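Local coordinates for pyridine synthase TbtD (Thermobispora bispora, PDB 5WA4), which probably forms the central pyridine ring of the thiopeptide antibiotic thiomuracin by a formal [4+2] aza-cycloaddition on a leader-peptide-bearing precursor, at residues Pro149-Ala154 with Tyr322-Arg327; Tyr45-Trp50 with Asp142-Thr147; Ala262-Gly267 with Arg306-Phe311; Arg251-Ile256 with Arg315-Cys320. All blocks are in the same frame, centred on the assembly; numbering follows the deposited sequence.

Overall arrangement
From the N terminus, strand 44-49 is the first partner: contact 2 closes when helix 135-159 crosses it, after 91 intervening residues. The same helix opens contact 1, which waits for helix 307-328, so contacts 2 and 1 lie in series. Within that long span, mostly helical, helix 244-265 pairs with helix 307-328 at contact 4, and the ends of the same two helices meet again at contact 3, the innermost, whose connection includes the unmodelled residues 273-305. Contact 2 ties the sheet to the helical part, and contact 1 joins helix 135-159 to helix 307-328, which contacts 4 and 3 pair with helix 244-265. The centres of contacts 1 and 2 are about 8 Å apart, bridged by R327 with Y144.

Contact 1: Pro149-Ala154 with Tyr322-Arg327; sequences PSVYHA and YLHLTR
V151 of helix 135-159 packs against H324 and R327 of helix 307-328, a buried helix-helix crossing whose segments cross at -49°, their axes 10.5 Å apart. The contact across it is van der Waals throughout. One methyl does most of the work: V151 CG2 sits at the edge of the H324 imidazole, 3.4 Å from CE1, and also lies over one face of the R327 guanidinium, 3.5 Å from NH1. H324 reaches there because its CG stands anti to the backbone N (chi1 -178°), which sends the ring across the gap; its other side-chain partners include W249, stacked on it. Polar bonding concerns R327 and lies outside the pair. Its chain is extended from CG to NE, and NH1 bonds to the carbonyl of Y144 while NH2 bonds to T148 OG1, so the guanidinium that V151 covers is held from helix 135-159 itself; F46 adds a cation-pi contact. Completing the interface, S150 CB lies 3.9 Å from H324 NE2.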
loop_
_atom_site.group_PDB
_atom_site.type_symbol
_atom_site.label_atom_id
_atom_site.label_comp_id
_atom_site.label_asym_id
_atom_site.label_seq_id
_atom_site.Cartn_x
_atom_site.Cartn_y
_atom_site.Cartn_z
ATOM N N PRO E 149 1.343 29.709 -35.653
ATOM C CA PRO E 149 0.772 31.062 -35.747
ATOM C C PRO E 149 -0.135 31.402 -34.571
ATOM O O PRO E 149 -0.455 32.574 -34.373
ATOM C CB PRO E 149 -0.036 31.028 -37.061
ATOM C CG PRO E 149 -0.216 29.585 -37.383
ATOM C CD PRO E 149 0.991 28.886 -36.824
ATOM N N SER E 150 -0.557 30.403 -33.808
ATOM C CA SER E 150 -1.336 30.685 -32.610
ATOM C C SER E 150 -0.410 31.147 -31.487
ATOM O O SER E 150 -0.846 31.809 -30.526
ATOM C CB SER E 150 -2.147 29.462 -32.168
ATOM O OG SER E 150 -3.409 29.449 -32.799
ATOM N N VAL E 151 0.867 30.793 -31.615
ATOM C CA VAL E 151 1.857 31.236 -30.662
ATOM C C VAL E 151 2.105 32.732 -30.851
ATOM O O VAL E 151 1.871 33.516 -29.921
ATOM C CB VAL E 151 3.152 30.460 -30.796
ATOM C CG1 VAL E 151 4.197 31.016 -29.868
ATOM C CG2 VAL E 151 2.898 29.013 -30.454
ATOM N N TYR E 152 2.548 33.115 -32.051
ATOM C CA TYR E 152 2.830 34.510 -32.398
ATOM C C TYR E 152 1.701 35.470 -32.008
ATOM O O TYR E 152 1.918 36.470 -31.305
ATOM C CB TYR E 152 3.095 34.635 -33.884
ATOM C CG TYR E 152 4.219 33.770 -34.381
ATOM C CD1 TYR E 152 5.396 33.659 -33.667
ATOM C CD2 TYR E 152 4.107 33.061 -35.580
ATOM C CE1 TYR E 152 6.438 32.865 -34.123
ATOM C CE2 TYR E 152 5.152 32.268 -36.049
ATOM C CZ TYR E 152 6.309 32.175 -35.310
ATOM O OH TYR E 152 7.353 31.405 -35.744
ATOM N N HIS E 153 0.497 35.144 -32.466
ATOM C CA HIS E 153 -0.712 35.885 -32.119
ATOM C C HIS E 153 -0.813 36.092 -30.610
ATOM O O HIS E 153 -1.031 37.210 -30.150
ATOM C CB HIS E 153 -1.944 35.147 -32.641
ATOM C CG HIS E 153 -3.213 35.936 -32.564
ATOM N ND1 HIS E 153 -4.029 35.929 -31.450
ATOM C CD2 HIS E 153 -3.833 36.721 -33.477
ATOM C CE1 HIS E 153 -5.089 36.684 -31.678
ATOM N NE2 HIS E 153 -4.994 37.178 -32.900
ATOM N N ALA E 154 -0.625 35.021 -29.844
ATOM C CA ALA E 154 -0.684 35.105 -28.390
ATOM C C ALA E 154 0.464 35.948 -27.816
ATOM O O ALA E 154 0.259 36.740 -26.889
ATOM C CB ALA E 154 -0.669 33.721 -27.789
ATOM N N TYR E 322 -2.543 22.387 -22.932
ATOM C CA TYR E 322 -1.648 22.694 -21.829
ATOM C C TYR E 322 -0.234 22.817 -22.370
ATOM O O TYR E 322 0.487 23.708 -21.966
ATOM C CB TYR E 322 -1.709 21.631 -20.731
ATOM C CG TYR E 322 -3.053 21.498 -20.034
ATOM C CD1 TYR E 322 -3.973 22.547 -20.027
ATOM C CD2 TYR E 322 -3.396 20.322 -19.374
ATOM C CE1 TYR E 322 -5.197 22.420 -19.387
ATOM C CE2 TYR E 322 -4.601 20.183 -18.723
ATOM C CZ TYR E 322 -5.508 21.227 -18.731
ATOM O OH TYR E 322 -6.734 21.068 -18.097
ATOM N N LEU E 323 0.151 21.956 -23.312
ATOM C CA LEU E 323 1.517 21.969 -23.834
ATOM C C LEU E 323 1.800 23.248 -24.651
ATOM O O LEU E 323 2.954 23.725 -24.712
ATOM C CB LEU E 323 1.789 20.718 -24.679
ATOM C CG LEU E 323 2.108 19.350 -24.046
ATOM C CD1 LEU E 323 2.249 18.320 -25.129
ATOM C CD2 LEU E 323 3.394 19.368 -23.239
ATOM N N HIS E 324 0.741 23.799 -25.250
ATOM C CA HIS E 324 0.786 25.067 -25.974
ATOM C C HIS E 324 1.055 26.202 -24.986
ATOM O O HIS E 324 1.986 26.973 -25.160
ATOM C CB HIS E 324 -0.539 25.286 -26.704
ATOM C CG HIS E 324 -0.622 26.546 -27.527
ATOM N ND1 HIS E 324 0.294 26.863 -28.513
ATOM C CD2 HIS E 324 -1.549 27.540 -27.541
ATOM C CE1 HIS E 324 -0.064 27.997 -29.093
ATOM N NE2 HIS E 324 -1.183 28.425 -28.527
ATOM N N LEU E 325 0.228 26.291 -23.943
ATOM C CA LEU E 325 0.358 27.325 -22.926
ATOM C C LEU E 325 1.778 27.332 -22.331
ATOM O O LEU E 325 2.346 28.395 -22.121
ATOM C CB LEU E 325 -0.683 27.142 -21.816
ATOM C CG LEU E 325 -2.132 27.008 -22.271
ATOM C CD1 LEU E 325 -3.083 26.757 -21.114
ATOM C CD2 LEU E 325 -2.587 28.202 -23.089
ATOM N N THR E 326 2.366 26.168 -22.079
ATOM C CA THR E 326 3.762 26.147 -21.644
ATOM C C THR E 326 4.658 26.771 -22.729
ATOM O O THR E 326 5.679 27.397 -22.430
ATOM C CB THR E 326 4.245 24.701 -21.277
ATOM O OG1 THR E 326 3.843 24.390 -19.939
ATOM C CG2 THR E 326 5.778 24.562 -21.372
ATOM N N ARG E 327 4.265 26.638 -23.990
ATOM C CA ARG E 327 5.066 27.208 -25.074
ATOM C C ARG E 327 4.887 28.739 -25.117
ATOM O O ARG E 327 5.739 29.459 -25.643
ATOM C CB ARG E 327 4.668 26.590 -26.408
ATOM C CG ARG E 327 5.732 26.587 -27.458
ATOM C CD ARG E 327 5.135 25.971 -28.701
ATOM N NE ARG E 327 5.979 26.112 -29.876
ATOM C CZ ARG E 327 5.506 26.078 -31.117
ATOM N NH1 ARG E 327 4.203 25.920 -31.318
ATOM N NH2 ARG E 327 6.327 26.211 -32.153
#

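Contact 2: Tyr45-Trp50 with Asp142-Thr147; sequences YFLRHW and DFYADT
Y45 and Y144 form the tight half of this contact, where the strand segment Y45-H49 crosses the helix segment D142-T147 at 103°. Y45 CD2 comes within 3.3 Å of Y144 CB, and further out Y45 CE2 is 3.6 Å from Y144 CD2. The two rings are nearly parallel, with planes at 20°, but slid apart so that they barely overlap, centroids 5.3 Å from each other. L47 finishes the packing: its CD2 methyl stands over one face of the Y144 ring in a CH-pi contact, 3.6 Å from the centroid and 16° off the normal. The other half is looser. A145, partly exposed, offers mainly its N to Y45 CB at 3.8 Å, and beyond L47 the strand runs away from the helix. Y45 also stacks on Y59 of the next strand. The 44-49 strand is an edge of a four-stranded sheet ordered 2-3-1-4 with a beta-alpha-beta-beta-alpha-beta connection, a ferredoxin-like arrangement against which the helical part packs.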
loop_
_atom_site.group_PDB
_atom_site.type_symbol
_atom_site.label_atom_id
_atom_site.label_comp_id
_atom_site.label_asym_id
_atom_site.label_seq_id
_atom_site.Cartn_x
_atom_site.Cartn_y
_atom_site.Cartn_z
ATOM N N TYR E 45 8.772 24.030 -36.079
ATOM C CA TYR E 45 8.268 24.414 -34.769
ATOM C C TYR E 45 9.417 24.561 -33.780
ATOM O O TYR E 45 10.540 24.090 -34.023
ATOM C CB TYR E 45 7.216 23.407 -34.256
ATOM C CG TYR E 45 7.730 22.074 -33.727
ATOM C CD1 TYR E 45 7.981 21.006 -34.584
ATOM C CD2 TYR E 45 7.902 21.862 -32.361
ATOM C CE1 TYR E 45 8.422 19.766 -34.096
ATOM C CE2 TYR E 45 8.340 20.622 -31.865
ATOM C CZ TYR E 45 8.598 19.579 -32.740
ATOM O OH TYR E 45 9.026 18.355 -32.259
ATOM N N PHE E 46 9.135 25.241 -32.673
ATOM C CA PHE E 46 10.137 25.458 -31.641
ATOM C C PHE E 46 9.559 25.074 -30.289
ATOM O O PHE E 46 8.339 25.080 -30.102
ATOM C CB PHE E 46 10.639 26.927 -31.640
ATOM C CG PHE E 46 9.532 27.955 -31.679
ATOM C CD1 PHE E 46 9.032 28.501 -30.518
ATOM C CD2 PHE E 46 8.980 28.357 -32.887
ATOM C CE1 PHE E 46 8.013 29.432 -30.556
ATOM C CE2 PHE E 46 7.952 29.293 -32.931
ATOM C CZ PHE E 46 7.470 29.827 -31.766
ATOM N N LEU E 47 10.448 24.730 -29.361
ATOM C CA LEU E 47 10.080 24.493 -27.972
ATOM C C LEU E 47 11.039 25.182 -26.978
ATOM O O LEU E 47 12.249 25.337 -27.258
ATOM C CB LEU E 47 10.065 22.992 -27.684
ATOM C CG LEU E 47 9.123 22.099 -28.491
ATOM C CD1 LEU E 47 9.520 20.648 -28.313
ATOM C CD2 LEU E 47 7.672 22.332 -28.098
ATOM N N ARG E 48 10.511 25.567 -25.813
ATOM C CA ARG E 48 11.374 25.986 -24.708
ATOM C C ARG E 48 11.784 24.799 -23.862
ATOM O O ARG E 48 11.005 23.864 -23.689
ATOM C CB ARG E 48 10.677 27.000 -23.812
ATOM C CG ARG E 48 9.941 28.051 -24.555
ATOM C CD ARG E 48 9.087 28.828 -23.628
ATOM N NE ARG E 48 8.325 29.840 -24.348
ATOM C CZ ARG E 48 8.122 31.078 -23.906
ATOM N NH1 ARG E 48 8.677 31.461 -22.773
ATOM N NH2 ARG E 48 7.384 31.941 -24.603
ATOM N N HIS E 49 12.991 24.854 -23.320
ATOM C CA HIS E 49 13.462 23.875 -22.350
ATOM C C HIS E 49 14.548 24.471 -21.413
ATOM O O HIS E 49 15.216 25.450 -21.762
ATOM C CB HIS E 49 14.019 22.635 -23.053
ATOM C CG HIS E 49 14.061 21.423 -22.177
ATOM N ND1 HIS E 49 15.172 21.078 -21.438
ATOM C CD2 HIS E 49 13.119 20.488 -21.901
ATOM C CE1 HIS E 49 14.915 19.976 -20.750
ATOM N NE2 HIS E 49 13.677 19.597 -21.017
ATOM N N TRP E 50 14.733 23.815 -20.261
ATOM C CA TRP E 50 15.573 24.254 -19.157
ATOM C C TRP E 50 17.004 23.738 -19.139
ATOM O O TRP E 50 17.866 24.325 -18.487
ATOM C CB TRP E 50 14.929 23.848 -17.829
ATOM C CG TRP E 50 14.568 22.386 -17.718
ATOM C CD1 TRP E 50 13.369 21.822 -18.028
ATOM C CD2 TRP E 50 15.413 21.302 -17.263
ATOM N NE1 TRP E 50 13.403 20.471 -17.803
ATOM C CE2 TRP E 50 14.634 20.121 -17.338
ATOM C CE3 TRP E 50 16.734 21.221 -16.810
ATOM C CZ2 TRP E 50 15.145 18.867 -16.973
ATOM C CZ3 TRP E 50 17.235 19.972 -16.445
ATOM C CH2 TRP E 50 16.438 18.813 -16.529
ATOM N N ASP E 142 3.249 17.473 -35.533
ATOM C CA ASP E 142 2.253 18.077 -36.412
ATOM C C ASP E 142 1.500 19.153 -35.658
ATOM O O ASP E 142 1.298 20.268 -36.162
ATOM C CB ASP E 142 1.256 17.042 -36.949
ATOM C CG ASP E 142 1.801 16.225 -38.126
ATOM O OD1 ASP E 142 3.012 16.323 -38.451
ATOM O OD2 ASP E 142 0.995 15.451 -38.703
ATOM N N PHE E 143 1.084 18.809 -34.442
ATOM C CA PHE E 143 0.348 19.760 -33.623
ATOM C C PHE E 143 1.146 21.047 -33.376
ATOM O O PHE E 143 0.595 22.136 -33.442
ATOM C CB PHE E 143 -0.051 19.147 -32.276
ATOM C CG PHE E 143 -0.526 20.166 -31.286
ATOM C CD1 PHE E 143 -1.828 20.648 -31.346
ATOM C CD2 PHE E 143 0.350 20.690 -30.324
ATOM C CE1 PHE E 143 -2.274 21.619 -30.454
ATOM C CE2 PHE E 143 -0.074 21.659 -29.430
ATOM C CZ PHE E 143 -1.399 22.130 -29.492
ATOM N N TYR E 144 2.429 20.915 -33.070
ATOM C CA TYR E 144 3.217 22.072 -32.712
ATOM C C TYR E 144 3.324 22.973 -33.933
ATOM O O TYR E 144 3.109 24.190 -33.843
ATOM C CB TYR E 144 4.603 21.663 -32.165
ATOM C CG TYR E 144 4.589 21.320 -30.682
ATOM C CD1 TYR E 144 3.914 22.120 -29.785
ATOM C CD2 TYR E 144 5.243 20.195 -30.177
ATOM C CE1 TYR E 144 3.894 21.827 -28.433
ATOM C CE2 TYR E 144 5.218 19.893 -28.820
ATOM C CZ TYR E 144 4.538 20.722 -27.950
ATOM O OH TYR E 144 4.475 20.468 -26.584
ATOM N N ALA E 145 3.619 22.365 -35.077
ATOM C CA ALA E 145 3.698 23.092 -36.338
ATOM C C ALA E 145 2.380 23.802 -36.673
ATOM O O ALA E 145 2.356 24.973 -37.029
ATOM C CB ALA E 145 4.085 22.141 -37.461
ATOM N N ASP E 146 1.273 23.090 -36.557
ATOM C CA ASP E 146 0.011 23.663 -36.969
ATOM C C ASP E 146 -0.396 24.827 -36.061
ATOM O O ASP E 146 -1.160 25.699 -36.486
ATOM C CB ASP E 146 -1.077 22.583 -36.997
ATOM C CG ASP E 146 -0.764 21.475 -37.984
ATOM O OD1 ASP E 146 0.024 21.717 -38.928
ATOM O OD2 ASP E 146 -1.302 20.355 -37.820
ATOM N N THR E 147 0.123 24.849 -34.831
ATOM C CA THR E 147 -0.276 25.857 -33.844
ATOM C C THR E 147 0.717 27.022 -33.682
ATOM O O THR E 147 0.484 27.942 -32.884
ATOM C CB THR E 147 -0.506 25.235 -32.449
ATOM O OG1 THR E 147 0.564 24.340 -32.133
ATOM C CG2 THR E 147 -1.814 24.482 -32.412
#

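Contact 3: Ala262-Gly267 with Arg306-Phe311; sequences ALLESG and RDSPAF
L264 lies over the backbone of S308, with L264 CB 3.6 Å and L264 CG 3.9 Å from S308 O. The two segments are helix ends: helix 244-265 finishes in a Schellman motif at G267, whose phi of 88° turns the chain out of the helix, while R306-F311 holds the start of helix 307-328, including a wider pi-type turn. No hydrogen bond joins them, so the surface contact rests on van der Waals contact of aliphatic carbons with a carbonyl oxygen and a proline ring. L264 takes the inner place; its CG is anti to its carbonyl carbon (chi1 -79°), and the side chain also touches L269 and T270 in the loop that follows. E265 takes the outer, exposed place, its carboxylate in a long, weak ion pair with R261. Its extended chain crosses the P309 ring at about a right angle, with E265 CG 3.7 Å from P309 CG and E265 OE1 3.8 Å from P309 CB.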
loop_
_atom_site.group_PDB
_atom_site.type_symbol
_atom_site.label_atom_id
_atom_site.label_comp_id
_atom_site.label_asym_id
_atom_site.label_seq_id
_atom_site.Cartn_x
_atom_site.Cartn_y
_atom_site.Cartn_z
ATOM N N ALA E 262 -9.240 8.139 -34.107
ATOM C CA ALA E 262 -8.874 7.158 -35.098
ATOM C C ALA E 262 -7.630 6.359 -34.661
ATOM O O ALA E 262 -7.686 5.141 -34.565
ATOM C CB ALA E 262 -8.643 7.834 -36.432
ATOM N N LEU E 263 -6.518 7.034 -34.380
ATOM C CA LEU E 263 -5.272 6.350 -33.954
ATOM C C LEU E 263 -5.414 5.402 -32.743
ATOM O O LEU E 263 -4.753 4.360 -32.670
ATOM C CB LEU E 263 -4.193 7.388 -33.639
ATOM C CG LEU E 263 -3.478 7.957 -34.865
ATOM C CD1 LEU E 263 -2.531 9.081 -34.478
ATOM C CD2 LEU E 263 -2.752 6.872 -35.649
ATOM N N LEU E 264 -6.261 5.788 -31.789
ATOM C CA LEU E 264 -6.522 4.966 -30.620
ATOM C C LEU E 264 -7.357 3.748 -30.991
ATOM O O LEU E 264 -7.014 2.631 -30.615
ATOM C CB LEU E 264 -7.217 5.783 -29.528
ATOM C CG LEU E 264 -6.263 6.685 -28.735
ATOM C CD1 LEU E 264 -7.027 7.643 -27.842
ATOM C CD2 LEU E 264 -5.330 5.844 -27.913
ATOM N N GLU E 265 -8.446 3.972 -31.728
ATOM C CA GLU E 265 -9.326 2.902 -32.193
ATOM C C GLU E 265 -8.613 1.760 -32.915
ATOM O O GLU E 265 -8.944 0.601 -32.721
ATOM C CB GLU E 265 -10.387 3.462 -33.126
ATOM C CG GLU E 265 -11.499 4.170 -32.427
ATOM C CD GLU E 265 -12.437 4.778 -33.416
ATOM O OE1 GLU E 265 -13.418 5.433 -32.992
ATOM O OE2 GLU E 265 -12.181 4.590 -34.625
ATOM N N SER E 266 -7.647 2.109 -33.751
ATOM C CA SER E 266 -6.894 1.149 -34.517
ATOM C C SER E 266 -5.646 0.625 -33.786
ATOM O O SER E 266 -4.915 -0.234 -34.315
ATOM C CB SER E 266 -6.481 1.779 -35.838
ATOM O OG SER E 266 -5.156 2.288 -35.747
ATOM N N GLY E 267 -5.379 1.145 -32.593
ATOM C CA GLY E 267 -4.263 0.645 -31.815
ATOM C C GLY E 267 -2.846 1.209 -31.965
ATOM O O GLY E 267 -1.878 0.478 -31.770
ATOM N N ARG E 306 -16.559 3.300 -26.598
ATOM C CA ARG E 306 -17.069 4.507 -25.950
ATOM C C ARG E 306 -15.965 5.376 -25.280
ATOM O O ARG E 306 -15.882 6.567 -25.564
ATOM C CB ARG E 306 -18.147 4.132 -24.922
ATOM N N ASP E 307 -15.131 4.832 -24.381
ATOM C CA ASP E 307 -14.171 5.731 -23.710
ATOM C C ASP E 307 -12.867 5.847 -24.549
ATOM O O ASP E 307 -12.720 6.883 -25.212
ATOM C CB ASP E 307 -13.957 5.390 -22.177
ATOM C CG ASP E 307 -12.896 4.288 -21.853
ATOM O OD1 ASP E 307 -12.098 3.821 -22.708
ATOM O OD2 ASP E 307 -12.878 3.912 -20.647
ATOM N N SER E 308 -11.979 4.846 -24.628
ATOM C CA SER E 308 -10.630 5.117 -25.189
ATOM C C SER E 308 -10.660 5.712 -26.622
ATOM O O SER E 308 -9.733 6.407 -27.017
ATOM C CB SER E 308 -9.760 3.854 -25.141
ATOM O OG SER E 308 -8.728 3.889 -26.102
ATOM N N PRO E 309 -11.727 5.461 -27.394
ATOM C CA PRO E 309 -11.901 6.395 -28.511
ATOM C C PRO E 309 -12.136 7.846 -28.053
ATOM O O PRO E 309 -11.162 8.559 -27.840
ATOM C CB PRO E 309 -13.127 5.833 -29.228
ATOM C CG PRO E 309 -13.001 4.380 -29.020
ATOM C CD PRO E 309 -12.479 4.217 -27.616
ATOM N N ALA E 310 -13.398 8.244 -27.891
ATOM C CA ALA E 310 -13.789 9.634 -27.654
ATOM C C ALA E 310 -12.999 10.281 -26.530
ATOM O O ALA E 310 -12.377 11.324 -26.718
ATOM C CB ALA E 310 -15.288 9.725 -27.354
ATOM N N PHE E 311 -13.025 9.634 -25.374
ATOM C CA PHE E 311 -12.439 10.177 -24.161
ATOM C C PHE E 311 -10.915 10.176 -24.162
ATOM O O PHE E 311 -10.303 10.996 -23.501
ATOM C CB PHE E 311 -12.938 9.404 -22.940
ATOM C CG PHE E 311 -12.501 10.006 -21.642
ATOM C CD1 PHE E 311 -12.987 11.243 -21.244
ATOM C CD2 PHE E 311 -11.580 9.359 -20.836
ATOM C CE1 PHE E 311 -12.580 11.803 -20.054
ATOM C CE2 PHE E 311 -11.170 9.924 -19.646
ATOM C CZ PHE E 311 -11.661 11.150 -19.269
#

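Contact 4: Arg251-Ile256 with Arg315-Cys320; sequences RRLRPI and RLVINC
L253 and V317 face each other between two helices that run in broadly opposite directions, their segment axes 10.1 Å apart and at 139°. Tracing L253 outward, every carbon finds the same methyl, and the distance shortens toward the tip. L253 CB lies 4.1 Å from V317 CG2, and L253 CG is a little nearer to it. At the fork the side chain straddles that methyl: L253 CD1 is 3.6 Å from V317 CG2 and also approaches the V317 carbonyl oxygen, while L253 CD2 is 3.5 Å from V317 CG2. V317 has chi1 at 88°, which tucks CG1 between the backbone N and the carbonyl carbon and gives the contact to CG2. One turn on, I256 adds a thinner layer, its CG2 standing 4.2 Å from V317 CG2 and 4.4 Å from L316 CD2. All four side chains are buried, and none makes a polar bond across the pair. Two further helices close round it. F143 of helix 135-159 touches both L253 and C320, L139 of the same helix meets L316, and T175 of helix 164-178 reaches L253 and V317, so helices 244-265 and 307-328 pack together as part of a larger helical bundle.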
loop_
_atom_site.group_PDB
_atom_site.type_symbol
_atom_site.label_atom_id
_atom_site.label_comp_id
_atom_site.label_asym_id
_atom_site.label_seq_id
_atom_site.Cartn_x
_atom_site.Cartn_y
_atom_site.Cartn_z
ATOM N N ARG E 251 -11.011 25.226 -34.229
ATOM C CA ARG E 251 -11.023 24.760 -35.614
ATOM C C ARG E 251 -9.776 23.956 -36.017
ATOM O O ARG E 251 -9.821 23.123 -36.925
ATOM C CB ARG E 251 -11.194 25.960 -36.544
ATOM C CG ARG E 251 -11.307 25.600 -37.973
ATOM C CD ARG E 251 -11.109 26.775 -38.858
ATOM N NE ARG E 251 -11.696 27.940 -38.249
ATOM C CZ ARG E 251 -11.156 29.151 -38.301
ATOM N NH1 ARG E 251 -10.060 29.372 -39.025
ATOM N NH2 ARG E 251 -11.770 30.155 -37.698
ATOM N N ARG E 252 -8.688 24.188 -35.303
ATOM C CA ARG E 252 -7.367 23.649 -35.595
ATOM C C ARG E 252 -7.109 22.415 -34.734
ATOM O O ARG E 252 -6.171 21.645 -34.971
ATOM C CB ARG E 252 -6.311 24.727 -35.321
ATOM C CG ARG E 252 -4.869 24.380 -35.613
ATOM C CD ARG E 252 -4.101 25.676 -35.912
ATOM N NE ARG E 252 -3.951 25.942 -37.349
ATOM C CZ ARG E 252 -3.585 27.114 -37.868
ATOM N NH1 ARG E 252 -3.352 28.150 -37.068
ATOM N NH2 ARG E 252 -3.465 27.253 -39.187
ATOM N N LEU E 253 -7.938 22.243 -33.711
ATOM C CA LEU E 253 -7.770 21.127 -32.792
ATOM C C LEU E 253 -8.703 19.978 -33.191
ATOM O O LEU E 253 -8.396 18.823 -32.926
ATOM C CB LEU E 253 -8.056 21.547 -31.348
ATOM C CG LEU E 253 -6.886 21.814 -30.415
ATOM C CD1 LEU E 253 -7.349 21.669 -28.981
ATOM C CD2 LEU E 253 -5.769 20.868 -30.722
ATOM N N ARG E 254 -9.836 20.305 -33.820
ATOM C CA ARG E 254 -10.804 19.280 -34.200
ATOM C C ARG E 254 -10.176 18.199 -35.088
ATOM O O ARG E 254 -10.348 17.019 -34.805
ATOM C CB ARG E 254 -12.027 19.897 -34.879
ATOM C CG ARG E 254 -13.319 19.289 -34.363
ATOM C CD ARG E 254 -14.557 19.929 -34.966
ATOM N NE ARG E 254 -15.388 20.599 -33.964
ATOM C CZ ARG E 254 -15.558 21.917 -33.906
ATOM N NH1 ARG E 254 -14.972 22.706 -34.815
ATOM N NH2 ARG E 254 -16.332 22.448 -32.956
ATOM N N PRO E 255 -9.413 18.584 -36.130
ATOM C CA PRO E 255 -8.698 17.515 -36.824
ATOM C C PRO E 255 -7.831 16.698 -35.872
ATOM O O PRO E 255 -7.934 15.482 -35.903
ATOM C CB PRO E 255 -7.821 18.271 -37.831
ATOM C CG PRO E 255 -8.519 19.518 -38.043
ATOM C CD PRO E 255 -9.077 19.894 -36.707
ATOM N N ILE E 256 -7.007 17.349 -35.050
ATOM C CA ILE E 256 -6.154 16.643 -34.091
ATOM C C ILE E 256 -6.968 15.653 -33.214
ATOM O O ILE E 256 -6.557 14.503 -33.045
ATOM C CB ILE E 256 -5.381 17.658 -33.202
ATOM C CG1 ILE E 256 -4.552 18.612 -34.064
ATOM C CG2 ILE E 256 -4.437 16.951 -32.246
ATOM C CD1 ILE E 256 -3.403 17.935 -34.786
ATOM N N ARG E 315 -8.689 13.824 -23.888
ATOM C CA ARG E 315 -7.540 14.017 -23.019
ATOM C C ARG E 315 -6.260 14.338 -23.802
ATOM O O ARG E 315 -5.424 15.102 -23.324
ATOM C CB ARG E 315 -7.284 12.816 -22.064
ATOM C CG ARG E 315 -8.476 12.297 -21.194
ATOM C CD ARG E 315 -7.988 12.015 -19.713
ATOM N NE ARG E 315 -8.084 13.249 -18.903
ATOM C CZ ARG E 315 -8.901 13.457 -17.865
ATOM N NH1 ARG E 315 -9.633 12.469 -17.348
ATOM N NH2 ARG E 315 -8.905 14.642 -17.273
ATOM N N LEU E 316 -6.096 13.808 -25.004
ATOM C CA LEU E 316 -4.870 14.122 -25.735
ATOM C C LEU E 316 -4.885 15.591 -26.167
ATOM O O LEU E 316 -3.844 16.259 -26.257
ATOM C CB LEU E 316 -4.694 13.215 -26.951
ATOM C CG LEU E 316 -3.376 13.450 -27.687
ATOM C CD1 LEU E 316 -2.580 12.171 -27.887
ATOM C CD2 LEU E 316 -3.648 14.116 -29.018
ATOM N N VAL E 317 -6.088 16.088 -26.429
ATOM C CA VAL E 317 -6.228 17.364 -27.084
ATOM C C VAL E 317 -6.230 18.484 -26.001
ATOM O O VAL E 317 -5.555 19.516 -26.158
ATOM C CB VAL E 317 -7.483 17.342 -28.010
ATOM C CG1 VAL E 317 -8.762 17.747 -27.318
ATOM C CG2 VAL E 317 -7.229 18.098 -29.255
ATOM N N ILE E 318 -6.899 18.262 -24.870
ATOM C CA ILE E 318 -6.737 19.175 -23.746
ATOM C C ILE E 318 -5.270 19.159 -23.277
ATOM O O ILE E 318 -4.743 20.178 -22.842
ATOM C CB ILE E 318 -7.678 18.840 -22.558
ATOM C CG1 ILE E 318 -7.722 20.002 -21.567
ATOM C CG2 ILE E 318 -7.214 17.642 -21.815
ATOM C CD1 ILE E 318 -8.756 21.076 -21.935
ATOM N N ASN E 319 -4.587 18.024 -23.393
ATOM C CA ASN E 319 -3.193 18.001 -22.981
ATOM C C ASN E 319 -2.301 18.751 -23.946
ATOM O O ASN E 319 -1.318 19.376 -23.544
ATOM C CB ASN E 319 -2.701 16.575 -22.814
ATOM C CG ASN E 319 -2.671 16.167 -21.369
ATOM O OD1 ASN E 319 -3.660 15.651 -20.835
ATOM N ND2 ASN E 319 -1.550 16.444 -20.703
ATOM N N CYS E 320 -2.655 18.701 -25.218
ATOM C CA CYS E 320 -1.935 19.461 -26.214
ATOM C C CYS E 320 -2.126 20.974 -25.934
ATOM O O CYS E 320 -1.210 21.775 -26.113
ATOM C CB CYS E 320 -2.413 19.061 -27.624
ATOM S SG CYS E 320 -1.617 17.521 -28.280
#